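Local coordinates for molybdate-binding protein MolA (Haemophilus influenzae, PDB 3PSH) that binds molybdate and tungstate in the periplasm as the solute-binding component of the low-affinity molybdate importer MolBCA, at residues A[18-24]-A[83-89]; A[55-59]-A[319-324]; A[90-94]-A[122-126]; A[141-145]-A[157-161]; A[234-238]-A[257-263]. All blocks are in the same frame, centred on the assembly; numbering follows the deposited sequence.

How the interactions relate
The contacts are spread over both lobes of a periplasmic binding protein and the helical region between them. Interactions 1 and 3 follow one another along strand 87-91: the first pairs it with strand 21-24, the second fixes the turn at its end, where the Tyr93 side chain lies about 6 Å from the bound molybdate. Interaction 4 packs two helices about 5 Å from interaction 3, nearest atoms. Interaction 2 brings the C-terminal tail back to the loop 55-59, and its Tyr56 side chain is about 11 Å from the anion. Interaction 5 belongs to the second four-stranded sheet, its centre 45 Å from that of interaction 1.

Interaction 1: residues A[18-24]-A[83-89]; sequences INRAVVL and LKPDVVF
Two neighbouring strands of a four-stranded parallel sheet meet here, 21-24 and 87-89, and Val22 sits at the heart of the pairing. Its N donates to Val87 O (2.8 Å) and its O accepts from Phe89 N, while Leu24 N continues the pattern to Phe89 O. Val88 lies on the same face as Val22, whereas Ala21, Val23, Val87 and Phe89 share the other; there Val87 CG1 packs against Ala21 CB at 3.5 Å. Phe89 turns its ring edge to Ala21 CB. Ahead of the strands the polar groups take over. Asp86 OD2 takes the Asn19 N-H at 2.8 Å through its syn lone pair, in an almost straight bond (174°). Arg20 bends at chi3 (80°) so that NE and NH2 both reach Leu83 O, at 2.8 and 2.7 Å, side-on with that oxygen in the guanidinium plane. This pins the arginine to the loop that follows helix 77-82. Strand 41-44 flanks 21-24 on its other side through backbone bonds from Ala21 and Val23. Helix 132-151 covers the Ala21 and Phe89 face with Val150 and Phe151, and helix 26-34 packs against Val23 and Phe89.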
# COMPACT_ATOMS: atom_id res chain seq x y z
N ILE A 18 -16.66 5.13 17.53
CA ILE A 18 -15.54 6.02 17.22
C ILE A 18 -16.01 7.16 16.26
O ILE A 18 -16.58 6.96 15.10
CB ILE A 18 -14.45 5.17 16.50
CG1 ILE A 18 -13.79 4.17 17.44
CG2 ILE A 18 -13.29 6.00 15.92
CD1 ILE A 18 -13.25 4.85 18.64
N ASN A 19 -15.69 8.37 16.69
CA ASN A 19 -16.03 9.52 15.86
C ASN A 19 -14.87 10.54 15.70
O ASN A 19 -14.98 11.49 14.99
CB ASN A 19 -17.23 10.26 16.43
CG ASN A 19 -18.47 9.45 16.33
OD1 ASN A 19 -19.02 8.93 17.35
ND2 ASN A 19 -18.92 9.32 15.12
N ARG A 20 -13.82 10.30 16.50
CA ARG A 20 -12.64 11.21 16.56
C ARG A 20 -11.29 10.48 16.44
O ARG A 20 -10.38 10.68 17.23
CB ARG A 20 -12.69 12.07 17.85
CG ARG A 20 -13.93 12.94 17.81
CD ARG A 20 -14.00 13.86 19.05
NE ARG A 20 -13.08 14.93 18.68
CZ ARG A 20 -13.31 15.92 17.82
NH1 ARG A 20 -14.56 16.18 17.33
NH2 ARG A 20 -12.27 16.73 17.49
N ALA A 21 -11.17 9.69 15.37
CA ALA A 21 -9.98 8.85 15.27
C ALA A 21 -8.87 9.74 14.68
O ALA A 21 -9.16 10.63 13.82
CB ALA A 21 -10.28 7.72 14.25
N VAL A 22 -7.63 9.40 15.06
CA VAL A 22 -6.51 10.12 14.37
C VAL A 22 -5.78 9.00 13.63
O VAL A 22 -5.51 7.97 14.20
CB VAL A 22 -5.66 10.87 15.42
CG1 VAL A 22 -4.32 11.31 14.76
CG2 VAL A 22 -6.48 12.13 15.78
N VAL A 23 -5.51 9.20 12.33
CA VAL A 23 -4.98 8.09 11.55
C VAL A 23 -3.56 8.41 11.07
O VAL A 23 -3.39 9.22 10.15
CB VAL A 23 -5.91 7.75 10.30
CG1 VAL A 23 -5.22 6.59 9.56
CG2 VAL A 23 -7.29 7.34 10.84
N LEU A 24 -2.57 7.85 11.78
CA LEU A 24 -1.14 8.20 11.53
C LEU A 24 -0.40 7.26 10.57
O LEU A 24 0.78 6.92 10.78
CB LEU A 24 -0.36 8.41 12.88
CG LEU A 24 -0.99 9.52 13.86
CD1 LEU A 24 -0.08 9.61 15.07
CD2 LEU A 24 -1.22 10.88 13.14
N LEU A 83 -7.42 17.73 19.82
CA LEU A 83 -8.40 17.09 18.94
C LEU A 83 -9.39 16.21 19.70
O LEU A 83 -10.39 15.69 19.10
CB LEU A 83 -7.76 16.23 17.83
CG LEU A 83 -6.79 17.06 17.04
CD1 LEU A 83 -6.10 15.95 16.10
CD2 LEU A 83 -7.59 18.09 16.25
N LYS A 84 -9.15 15.94 21.01
CA LYS A 84 -10.03 15.07 21.76
C LYS A 84 -10.23 13.71 21.04
O LYS A 84 -11.40 13.24 20.90
CB LYS A 84 -11.42 15.73 22.05
CG LYS A 84 -11.17 17.03 22.99
CD LYS A 84 -12.53 17.68 23.41
CE LYS A 84 -12.21 19.01 24.19
NZ LYS A 84 -13.50 19.80 24.26
N PRO A 85 -9.08 13.08 20.63
CA PRO A 85 -9.29 11.80 19.88
C PRO A 85 -9.85 10.69 20.74
O PRO A 85 -9.66 10.69 22.00
CB PRO A 85 -7.92 11.42 19.41
CG PRO A 85 -6.97 12.24 20.24
CD PRO A 85 -7.67 13.35 20.93
N ASP A 86 -10.55 9.77 20.11
CA ASP A 86 -10.97 8.57 20.85
C ASP A 86 -10.16 7.30 20.50
O ASP A 86 -10.24 6.28 21.21
CB ASP A 86 -12.49 8.35 20.74
CG ASP A 86 -13.06 8.45 19.31
OD1 ASP A 86 -12.29 8.50 18.31
OD2 ASP A 86 -14.33 8.56 19.11
N VAL A 87 -9.35 7.39 19.42
CA VAL A 87 -8.39 6.31 19.08
C VAL A 87 -7.35 6.90 18.14
O VAL A 87 -7.72 7.81 17.42
CB VAL A 87 -9.17 5.11 18.35
CG1 VAL A 87 -9.82 5.58 17.00
CG2 VAL A 87 -8.29 3.81 18.25
N VAL A 88 -6.14 6.34 18.10
CA VAL A 88 -5.04 6.66 17.14
C VAL A 88 -4.68 5.34 16.51
O VAL A 88 -4.33 4.37 17.24
CB VAL A 88 -3.82 7.24 17.84
CG1 VAL A 88 -2.68 7.63 16.87
CG2 VAL A 88 -4.29 8.60 18.57
N PHE A 89 -4.71 5.34 15.18
CA PHE A 89 -4.12 4.23 14.41
C PHE A 89 -2.70 4.61 14.12
O PHE A 89 -2.47 5.71 13.72
CB PHE A 89 -4.82 4.07 13.06
CG PHE A 89 -6.21 3.50 13.17
CD1 PHE A 89 -6.43 2.09 13.02
CD2 PHE A 89 -7.28 4.36 13.39
CE1 PHE A 89 -7.80 1.58 13.14
CE2 PHE A 89 -8.61 3.84 13.46
CZ PHE A 89 -8.82 2.46 13.28

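Interaction 2: residues A[55-59]-A[319-324]; sequences NYVRL and YRTSYK
The backbones of 55-59 and 319-324 come nearest at Leu59 and Tyr319, whose CA atoms are 6.3 Å apart, the first segment winding through helical angles and the second leaving helix 307-319 as an irregular tail. Arg58 carries the polar half. With CG anti to the backbone N and a bend at chi3 (75°), its guanidinium reaches the tail, and NH2 donates to Ser322 O at 2.8 Å along a nearly straight line (171°), in the plane of that carbonyl and of the guanidinium itself. Lys324 CB rests over one face of the same group, 3.6 Å from Arg58 CZ. A water accepts from both Arg58 NH2 and Lys324 N. The apolar half belongs to Leu59: its CD1 lies over the Tyr319 ring, 4.1 Å from the centroid in a CH-pi contact, and its CD2 touches Thr321 CG2 at 3.8 Å. Tyr56 OH comes to the edge of the Tyr319 ring, and both tyrosine hydroxyls hydrogen-bond to Asn30 OD1 in helix 26-34. A second water donates to Leu59 O and Tyr319 O, while a third donates to Leu59 O and accepts from Arg320 NH2. The polar links thus mostly use backbone atoms of the tail (Tyr319 O, Ser322 O, Lys324 N), with Arg320 NH2 the side-chain exception, while Leu59 and the tyrosines supply an apolar patch beside them.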
# COMPACT_ATOMS: atom_id res chain seq x y z
N ASN A 55 -2.70 13.72 -6.02
CA ASN A 55 -4.08 13.74 -6.50
C ASN A 55 -5.05 13.03 -5.53
O ASN A 55 -6.27 13.00 -5.80
CB ASN A 55 -4.21 13.12 -7.89
CG ASN A 55 -3.33 13.87 -8.91
OD1 ASN A 55 -3.42 15.10 -9.00
ND2 ASN A 55 -2.54 13.15 -9.70
N TYR A 56 -4.48 12.47 -4.44
CA TYR A 56 -5.35 11.74 -3.48
C TYR A 56 -6.52 12.61 -2.98
O TYR A 56 -7.64 12.14 -2.76
CB TYR A 56 -4.58 11.23 -2.26
CG TYR A 56 -5.43 10.16 -1.61
CD1 TYR A 56 -5.37 8.84 -2.15
CD2 TYR A 56 -6.17 10.39 -0.45
CE1 TYR A 56 -6.14 7.75 -1.64
CE2 TYR A 56 -6.94 9.38 0.06
CZ TYR A 56 -6.93 8.04 -0.49
OH TYR A 56 -7.68 7.10 0.15
N VAL A 57 -6.24 13.91 -2.82
CA VAL A 57 -7.17 14.88 -2.22
C VAL A 57 -8.40 14.94 -3.17
O VAL A 57 -9.54 15.26 -2.73
CB VAL A 57 -6.43 16.26 -2.05
CG1 VAL A 57 -6.23 16.89 -3.44
CG2 VAL A 57 -7.17 17.22 -1.07
N ARG A 58 -8.26 14.54 -4.43
CA ARG A 58 -9.41 14.50 -5.27
C ARG A 58 -10.49 13.50 -4.79
O ARG A 58 -11.72 13.69 -5.02
CB ARG A 58 -9.08 14.20 -6.73
CG ARG A 58 -10.33 14.31 -7.63
CD ARG A 58 -10.02 13.99 -9.09
NE ARG A 58 -9.86 12.53 -9.21
CZ ARG A 58 -10.91 11.73 -9.43
NH1 ARG A 58 -12.15 12.22 -9.52
NH2 ARG A 58 -10.76 10.44 -9.49
N LEU A 59 -10.05 12.38 -4.23
CA LEU A 59 -10.91 11.27 -3.84
C LEU A 59 -11.42 11.54 -2.40
O LEU A 59 -12.46 11.01 -1.98
CB LEU A 59 -10.07 9.98 -3.79
CG LEU A 59 -9.38 9.60 -5.17
CD1 LEU A 59 -8.30 8.42 -4.95
CD2 LEU A 59 -10.33 9.27 -6.30
N TYR A 319 -14.67 4.59 -3.73
CA TYR A 319 -14.28 6.01 -3.62
C TYR A 319 -15.41 6.97 -3.90
O TYR A 319 -15.18 8.14 -3.81
CB TYR A 319 -13.10 6.34 -4.56
CG TYR A 319 -11.77 5.68 -4.18
CD1 TYR A 319 -11.10 6.05 -2.98
CD2 TYR A 319 -11.18 4.71 -5.03
CE1 TYR A 319 -9.84 5.49 -2.63
CE2 TYR A 319 -9.87 4.19 -4.71
CZ TYR A 319 -9.27 4.52 -3.49
OH TYR A 319 -8.03 4.06 -3.21
N ARG A 320 -16.58 6.46 -4.25
CA ARG A 320 -17.84 7.24 -4.49
C ARG A 320 -17.61 8.32 -5.60
O ARG A 320 -18.23 9.45 -5.63
CB ARG A 320 -18.32 7.85 -3.13
CG ARG A 320 -18.47 6.87 -2.03
CD ARG A 320 -18.56 7.61 -0.65
NE ARG A 320 -17.19 8.05 -0.31
CZ ARG A 320 -16.19 7.27 0.19
NH1 ARG A 320 -16.30 5.96 0.31
NH2 ARG A 320 -15.02 7.84 0.44
N THR A 321 -16.71 8.00 -6.51
CA THR A 321 -16.44 8.86 -7.66
C THR A 321 -15.89 8.02 -8.83
O THR A 321 -15.66 6.82 -8.66
CB THR A 321 -15.49 10.04 -7.32
OG1 THR A 321 -15.58 10.97 -8.42
CG2 THR A 321 -14.05 9.62 -7.09
N SER A 322 -15.80 8.62 -10.00
CA SER A 322 -15.07 7.95 -11.10
C SER A 322 -13.55 8.01 -10.98
O SER A 322 -12.99 8.86 -10.26
CB SER A 322 -15.52 8.52 -12.46
OG SER A 322 -15.12 9.86 -12.51
N TYR A 323 -12.87 7.10 -11.71
CA TYR A 323 -11.41 7.23 -11.93
C TYR A 323 -11.08 8.29 -12.97
O TYR A 323 -11.74 8.42 -14.04
CB TYR A 323 -10.80 5.84 -12.29
CG TYR A 323 -9.38 5.90 -12.80
CD1 TYR A 323 -8.23 6.11 -11.91
CD2 TYR A 323 -9.13 5.66 -14.13
CE1 TYR A 323 -6.90 6.10 -12.41
CE2 TYR A 323 -7.78 5.67 -14.63
CZ TYR A 323 -6.70 5.81 -13.81
OH TYR A 323 -5.42 5.90 -14.34
N LYS A 324 -10.04 9.06 -12.65
CA LYS A 324 -9.51 10.09 -13.49
C LYS A 324 -8.04 9.81 -13.76
O LYS A 324 -7.24 9.95 -12.85
CB LYS A 324 -9.67 11.48 -12.78
CG LYS A 324 -9.42 12.67 -13.69
CD LYS A 324 -9.91 13.96 -13.03
CE LYS A 324 -9.86 15.16 -13.96
NZ LYS A 324 -8.53 15.82 -13.74
O HOH W 1 -8.33 9.27 -10.16
O HOH W 2 -14.90 10.78 -3.35
O HOH W 3 -13.97 10.47 0.47

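Interaction 3: residues A[90-94]-A[122-126]; sequences VTNYA and KGKLN
Asn92 and Tyr93 both hold CG between the backbone N and the carbonyl carbon (chi1 58° and 64°), which carries the amide and the ring across to 122-126. Asn92 ND2 donates to Lys122 O at 2.9 Å, with the donor tilted out of the carbonyl plane. The same nitrogen donates to a water, 2.9 Å from ND2, which in turn donates to Leu125 O; the amide therefore bridges two points of the facing loop. Its other end is used as well, since Asn92 OD1 hydrogen-bonds to Tyr280 OH, so the amide is gripped from both ends and its rotation is fixed. Tyr93 makes the apolar contact. Leu125, with CG anti to the backbone N, lays CD1 over one face of the ring, 3.4 Å from Tyr93 CE2 and 3.6 Å from the ring centroid. On the opposite face lies Thr91 CG2, so the tyrosine ring is sandwiched between the two side chains. The backbones touch too, where Tyr93 CA sits 3.3 Å from Gly123 O in a CA-H...O contact. Thr91 to Ala94 form a type I turn, closed by Ala94 N to Thr91 O. Turns at the carboxyl ends of parallel strands commonly line the binding site in alpha/beta proteins, and this one fits: it ends strand 87-91 and meets Tyr280, one of the residues that bind molybdate.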
# COMPACT_ATOMS: atom_id res chain seq x y z
N VAL A 90 -1.81 3.66 14.38
CA VAL A 90 -0.38 3.89 14.05
C VAL A 90 0.07 2.77 13.11
O VAL A 90 -0.53 1.67 13.12
CB VAL A 90 0.53 3.95 15.34
CG1 VAL A 90 0.01 5.15 16.22
CG2 VAL A 90 0.64 2.60 16.12
N THR A 91 1.20 2.98 12.42
CA THR A 91 1.82 1.88 11.63
C THR A 91 2.51 0.88 12.59
O THR A 91 3.02 1.22 13.67
CB THR A 91 2.78 2.50 10.62
OG1 THR A 91 3.09 1.55 9.57
CG2 THR A 91 4.01 3.11 11.25
N ASN A 92 2.65 -0.37 12.10
CA ASN A 92 3.20 -1.41 12.88
C ASN A 92 4.61 -1.17 13.38
O ASN A 92 4.96 -1.63 14.42
CB ASN A 92 3.12 -2.75 12.15
CG ASN A 92 3.84 -2.69 10.82
OD1 ASN A 92 3.47 -1.89 9.90
ND2 ASN A 92 4.94 -3.40 10.75
N TYR A 93 5.43 -0.43 12.64
CA TYR A 93 6.79 -0.21 13.08
C TYR A 93 6.92 1.10 13.85
O TYR A 93 8.07 1.60 14.09
CB TYR A 93 7.71 -0.26 11.82
CG TYR A 93 7.48 0.84 10.79
CD1 TYR A 93 8.05 2.12 10.97
CD2 TYR A 93 6.76 0.59 9.63
CE1 TYR A 93 7.82 3.16 10.03
CE2 TYR A 93 6.52 1.64 8.70
CZ TYR A 93 7.08 2.89 8.88
OH TYR A 93 6.92 3.89 7.97
N ALA A 94 5.77 1.72 14.25
CA ALA A 94 5.85 3.03 15.06
C ALA A 94 6.76 2.79 16.25
O ALA A 94 6.63 1.79 16.92
CB ALA A 94 4.48 3.49 15.52
N LYS A 122 6.54 -8.70 13.47
CA LYS A 122 5.32 -7.88 13.33
C LYS A 122 5.65 -6.37 13.49
O LYS A 122 5.02 -5.51 12.81
CB LYS A 122 4.23 -8.43 14.30
CG LYS A 122 3.10 -9.29 13.60
CD LYS A 122 2.11 -9.87 14.65
CE LYS A 122 1.43 -11.13 14.15
NZ LYS A 122 -0.06 -11.01 13.94
N GLY A 123 6.63 -6.02 14.33
CA GLY A 123 7.01 -4.65 14.59
C GLY A 123 8.11 -4.04 13.75
O GLY A 123 8.48 -2.91 13.94
N LYS A 124 8.57 -4.83 12.77
CA LYS A 124 9.80 -4.51 12.05
C LYS A 124 9.41 -3.69 10.76
O LYS A 124 8.49 -4.06 10.08
CB LYS A 124 10.50 -5.80 11.69
CG LYS A 124 11.19 -6.43 12.92
CD LYS A 124 12.38 -7.25 12.54
CE LYS A 124 13.11 -7.81 13.79
NZ LYS A 124 13.88 -9.11 13.48
N LEU A 125 10.12 -2.61 10.43
CA LEU A 125 9.79 -1.87 9.17
C LEU A 125 9.93 -2.87 7.98
O LEU A 125 9.11 -2.91 7.05
CB LEU A 125 10.74 -0.70 9.02
CG LEU A 125 10.81 0.00 7.66
CD1 LEU A 125 9.44 0.67 7.16
CD2 LEU A 125 12.04 0.99 7.90
N ASN A 126 11.03 -3.68 8.04
CA ASN A 126 11.39 -4.60 6.91
C ASN A 126 11.53 -5.98 7.42
O ASN A 126 12.59 -6.37 8.00
CB ASN A 126 12.78 -4.17 6.31
CG ASN A 126 12.79 -2.73 5.77
OD1 ASN A 126 13.62 -1.88 6.18
ND2 ASN A 126 11.83 -2.42 4.94
O HOH W 4 6.36 -3.08 8.19

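Interaction 4: residues A[141-145]-A[157-161]; sequences KQGIE and GDELV
Apolar packing does most of the work between helices 132-151 and 154-165, and Ile144 with Val161 stands at its centre. Their side chains slide past each other in opposite directions, with Ile144 CG2 3.7 Å from Val161 CG2. The same Ile144 methyl also meets Gly157 O and, at 3.9 Å, Leu160 CD2; the other branch of the isoleucine turns CD1 to Leu160, whose side chain crosses it at about a right angle. Ile144 CG2 stands anti to the backbone N (chi1 -69°, counted to CG1), and this sends the methyl into the groove between Gly157 and Val161, one helical turn apart. Gly157 brings its backbone close to the first helix, its CA 5.9 Å from that of Glu145. Toward the outer edge of the contact, Lys141 CG lies against Val161 CG1 at 3.8 Å.

Polar groups line that same edge. Lys141 and Glu145, one turn apart on their helix, are modelled as a salt bridge, but so unusually close that its details are doubtful. A water then donates to Glu145 OE2 and to Asp158 OD1, so it joins the two helices; by donating a hydrogen bond to each carboxylate it probably eases the repulsion between two groups of like charge. Asp158 OD2 has its own salt-bridge partner in Lys154.

The two segments run nearly antiparallel (158°), their axes 9.3 Å apart. Around them, Ile144 reaches Ile31 of helix 26-34 and Pro283 at the start of helix 283-297, while Leu160 packs on Tyr314 and Phe318 of helix 307-319.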
# COMPACT_ATOMS: atom_id res chain seq x y z
N LYS A 141 -6.66 -8.87 4.63
CA LYS A 141 -8.02 -9.21 5.03
C LYS A 141 -8.20 -8.89 6.54
O LYS A 141 -9.26 -8.32 6.92
CB LYS A 141 -8.31 -10.75 4.85
CG LYS A 141 -9.62 -11.23 5.36
CD LYS A 141 -9.70 -12.73 5.03
CE LYS A 141 -10.73 -13.50 5.84
NZ LYS A 141 -12.04 -12.95 6.11
N GLN A 142 -7.28 -9.32 7.37
CA GLN A 142 -7.40 -9.12 8.89
C GLN A 142 -7.38 -7.59 9.20
O GLN A 142 -8.13 -7.07 10.04
CB GLN A 142 -6.26 -9.84 9.59
CG GLN A 142 -6.10 -9.49 11.02
CD GLN A 142 -4.87 -10.15 11.61
OE1 GLN A 142 -3.82 -9.59 11.53
NE2 GLN A 142 -5.05 -11.30 12.32
N GLY A 143 -6.51 -6.87 8.45
CA GLY A 143 -6.44 -5.43 8.65
C GLY A 143 -7.67 -4.65 8.28
O GLY A 143 -8.12 -3.75 8.97
N ILE A 144 -8.15 -4.94 7.07
CA ILE A 144 -9.39 -4.32 6.64
C ILE A 144 -10.50 -4.66 7.68
O ILE A 144 -11.31 -3.76 8.04
CB ILE A 144 -9.80 -4.75 5.16
CG1 ILE A 144 -8.81 -4.15 4.13
CG2 ILE A 144 -11.23 -4.20 4.86
CD1 ILE A 144 -9.15 -4.69 2.70
N GLU A 145 -10.54 -5.95 8.01
CA GLU A 145 -11.61 -6.33 9.04
C GLU A 145 -11.51 -5.55 10.30
O GLU A 145 -12.58 -5.12 10.88
CB GLU A 145 -11.69 -7.83 9.26
CG GLU A 145 -12.09 -8.58 7.96
CD GLU A 145 -11.83 -10.09 8.06
OE1 GLU A 145 -11.11 -10.51 8.98
OE2 GLU A 145 -12.29 -10.80 7.16
N GLY A 157 -16.54 -3.33 4.87
CA GLY A 157 -15.27 -4.02 5.07
C GLY A 157 -15.28 -5.39 4.37
O GLY A 157 -14.37 -5.75 3.64
N ASP A 158 -16.35 -6.12 4.57
CA ASP A 158 -16.45 -7.45 3.98
C ASP A 158 -16.51 -7.34 2.46
O ASP A 158 -15.92 -8.18 1.82
CB ASP A 158 -17.64 -8.22 4.53
CG ASP A 158 -17.45 -8.59 6.00
OD1 ASP A 158 -16.32 -8.68 6.47
OD2 ASP A 158 -18.48 -8.85 6.70
N GLU A 159 -17.20 -6.32 1.92
CA GLU A 159 -17.30 -6.14 0.50
C GLU A 159 -15.93 -5.74 -0.09
O GLU A 159 -15.57 -6.09 -1.27
CB GLU A 159 -18.30 -4.99 0.23
CG GLU A 159 -19.71 -5.44 0.63
CD GLU A 159 -20.73 -4.33 0.77
OE1 GLU A 159 -20.34 -3.11 0.80
OE2 GLU A 159 -21.92 -4.74 0.94
N LEU A 160 -15.20 -4.96 0.70
CA LEU A 160 -13.86 -4.47 0.28
C LEU A 160 -12.85 -5.63 0.23
O LEU A 160 -12.07 -5.79 -0.79
CB LEU A 160 -13.37 -3.40 1.31
CG LEU A 160 -12.04 -2.76 0.78
CD1 LEU A 160 -12.09 -2.01 -0.53
CD2 LEU A 160 -11.69 -1.69 1.86
N VAL A 161 -12.92 -6.54 1.22
CA VAL A 161 -12.09 -7.73 1.20
C VAL A 161 -12.43 -8.61 -0.03
O VAL A 161 -11.53 -9.07 -0.74
CB VAL A 161 -12.26 -8.55 2.51
CG1 VAL A 161 -11.59 -9.97 2.37
CG2 VAL A 161 -11.64 -7.73 3.74
O HOH W 5 -13.91 -10.00 5.30

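Interaction 5: residues A[234-238]-A[257-263]; sequences NPAVI and WANIQAL
Two hydrogen bonds hold Asn234 and Pro235 to the start of helix 261-264. Gln261 N donates to Asn234 OD1 at 2.8 Å in an almost straight bond (173°), and Ala262 N donates to Pro235 O at 2.9 Å, in the plane of that carbonyl. Asn234 can do this because its CG stands anti to the backbone N (chi1 -165°), which swings the amide oxygen over to the helix; the first two N-H groups beyond the N-cap residue Ile260 thus find acceptors on the other segment. A CA-H...O contact adds to them, from Ala262 CA to Ala236 O at 3.2 Å. The setting is the strand-helix packing of an alpha/beta lobe: 234-236 connects helix 227-233 to strand 237-240, which lies between 184-188 and 268-270 in a parallel sheet. Apolar contacts make up the rest. Ile238 reaches out with CD1, which meets the edge of the Trp257 ring in its plane, 3.8 Å from CZ3, and touches Leu263 CD2 at 3.7 Å. Its CG1 packs on Ala262 CB, also at 3.8 Å. Pro235 CG lies 4.0 Å from Ile260 CG2, while Trp257 and Ile260 both pack on Val230 of helix 227-233.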
# COMPACT_ATOMS: atom_id res chain seq x y z
N ASN A 234 19.90 -5.09 -14.56
CA ASN A 234 19.48 -4.92 -15.95
C ASN A 234 17.98 -5.31 -16.22
O ASN A 234 17.64 -6.22 -17.00
CB ASN A 234 20.47 -5.65 -16.95
CG ASN A 234 20.20 -5.15 -18.34
OD1 ASN A 234 19.87 -3.96 -18.50
ND2 ASN A 234 20.31 -6.03 -19.35
N PRO A 235 17.05 -4.66 -15.53
CA PRO A 235 15.69 -5.08 -15.65
C PRO A 235 15.15 -4.81 -17.03
O PRO A 235 15.55 -3.79 -17.66
CB PRO A 235 14.93 -4.15 -14.69
CG PRO A 235 15.93 -2.88 -14.49
CD PRO A 235 17.24 -3.61 -14.48
N ALA A 236 14.22 -5.70 -17.46
CA ALA A 236 13.51 -5.54 -18.76
C ALA A 236 12.47 -4.41 -18.77
O ALA A 236 12.18 -3.72 -19.79
CB ALA A 236 12.79 -6.87 -19.15
N VAL A 237 11.94 -4.16 -17.56
CA VAL A 237 10.80 -3.24 -17.37
C VAL A 237 11.12 -2.44 -16.08
O VAL A 237 11.52 -3.03 -15.08
CB VAL A 237 9.54 -3.99 -17.19
CG1 VAL A 237 8.44 -3.00 -16.88
CG2 VAL A 237 9.10 -4.70 -18.49
N ILE A 238 10.93 -1.15 -16.13
CA ILE A 238 11.01 -0.28 -14.92
C ILE A 238 9.66 0.31 -14.64
O ILE A 238 8.99 0.78 -15.52
CB ILE A 238 12.14 0.78 -14.97
CG1 ILE A 238 13.50 0.15 -14.89
CG2 ILE A 238 12.04 1.87 -13.87
CD1 ILE A 238 14.66 1.20 -15.37
N TRP A 257 21.56 5.71 -16.85
CA TRP A 257 20.51 4.69 -16.95
C TRP A 257 20.30 4.20 -18.39
O TRP A 257 19.55 3.19 -18.61
CB TRP A 257 19.17 5.21 -16.41
CG TRP A 257 19.18 5.38 -14.91
CD1 TRP A 257 19.92 6.28 -14.17
CD2 TRP A 257 18.30 4.73 -13.99
NE1 TRP A 257 19.57 6.17 -12.80
CE2 TRP A 257 18.64 5.18 -12.68
CE3 TRP A 257 17.37 3.68 -14.11
CZ2 TRP A 257 17.96 4.68 -11.52
CZ3 TRP A 257 16.74 3.17 -12.93
CH2 TRP A 257 17.04 3.69 -11.67
N ALA A 258 20.90 4.92 -19.36
CA ALA A 258 20.59 4.70 -20.80
C ALA A 258 20.77 3.28 -21.41
O ALA A 258 20.07 2.92 -22.39
CB ALA A 258 21.32 5.75 -21.67
N ASN A 259 21.70 2.52 -20.84
CA ASN A 259 22.04 1.19 -21.33
C ASN A 259 21.25 0.08 -20.64
O ASN A 259 21.25 -1.06 -21.08
CB ASN A 259 23.53 0.86 -21.18
CG ASN A 259 24.39 1.60 -22.18
OD1 ASN A 259 25.55 1.78 -21.91
ND2 ASN A 259 23.83 2.01 -23.33
N ILE A 260 20.59 0.38 -19.53
CA ILE A 260 19.62 -0.58 -19.07
C ILE A 260 18.57 -1.02 -20.12
O ILE A 260 17.94 -0.24 -20.85
CB ILE A 260 18.93 -0.02 -17.79
CG1 ILE A 260 19.96 0.17 -16.69
CG2 ILE A 260 17.82 -0.92 -17.40
CD1 ILE A 260 19.28 1.08 -15.64
N GLN A 261 18.34 -2.33 -20.13
CA GLN A 261 17.40 -2.95 -21.06
C GLN A 261 16.05 -2.22 -21.08
O GLN A 261 15.59 -1.82 -22.13
CB GLN A 261 17.26 -4.45 -20.79
CG GLN A 261 16.38 -5.30 -21.79
CD GLN A 261 15.99 -6.71 -21.18
OE1 GLN A 261 16.47 -7.14 -20.04
NE2 GLN A 261 15.05 -7.42 -21.89
N ALA A 262 15.41 -1.95 -19.93
CA ALA A 262 14.16 -1.18 -20.02
C ALA A 262 14.28 0.21 -20.71
O ALA A 262 13.32 0.68 -21.29
CB ALA A 262 13.52 -1.00 -18.55
N LEU A 263 15.37 0.92 -20.48
CA LEU A 263 15.56 2.24 -21.14
C LEU A 263 15.55 2.06 -22.70
O LEU A 263 14.77 2.78 -23.43
CB LEU A 263 16.80 2.94 -20.62
CG LEU A 263 16.54 3.87 -19.39
CD1 LEU A 263 15.44 4.93 -19.66
CD2 LEU A 263 16.15 3.06 -18.15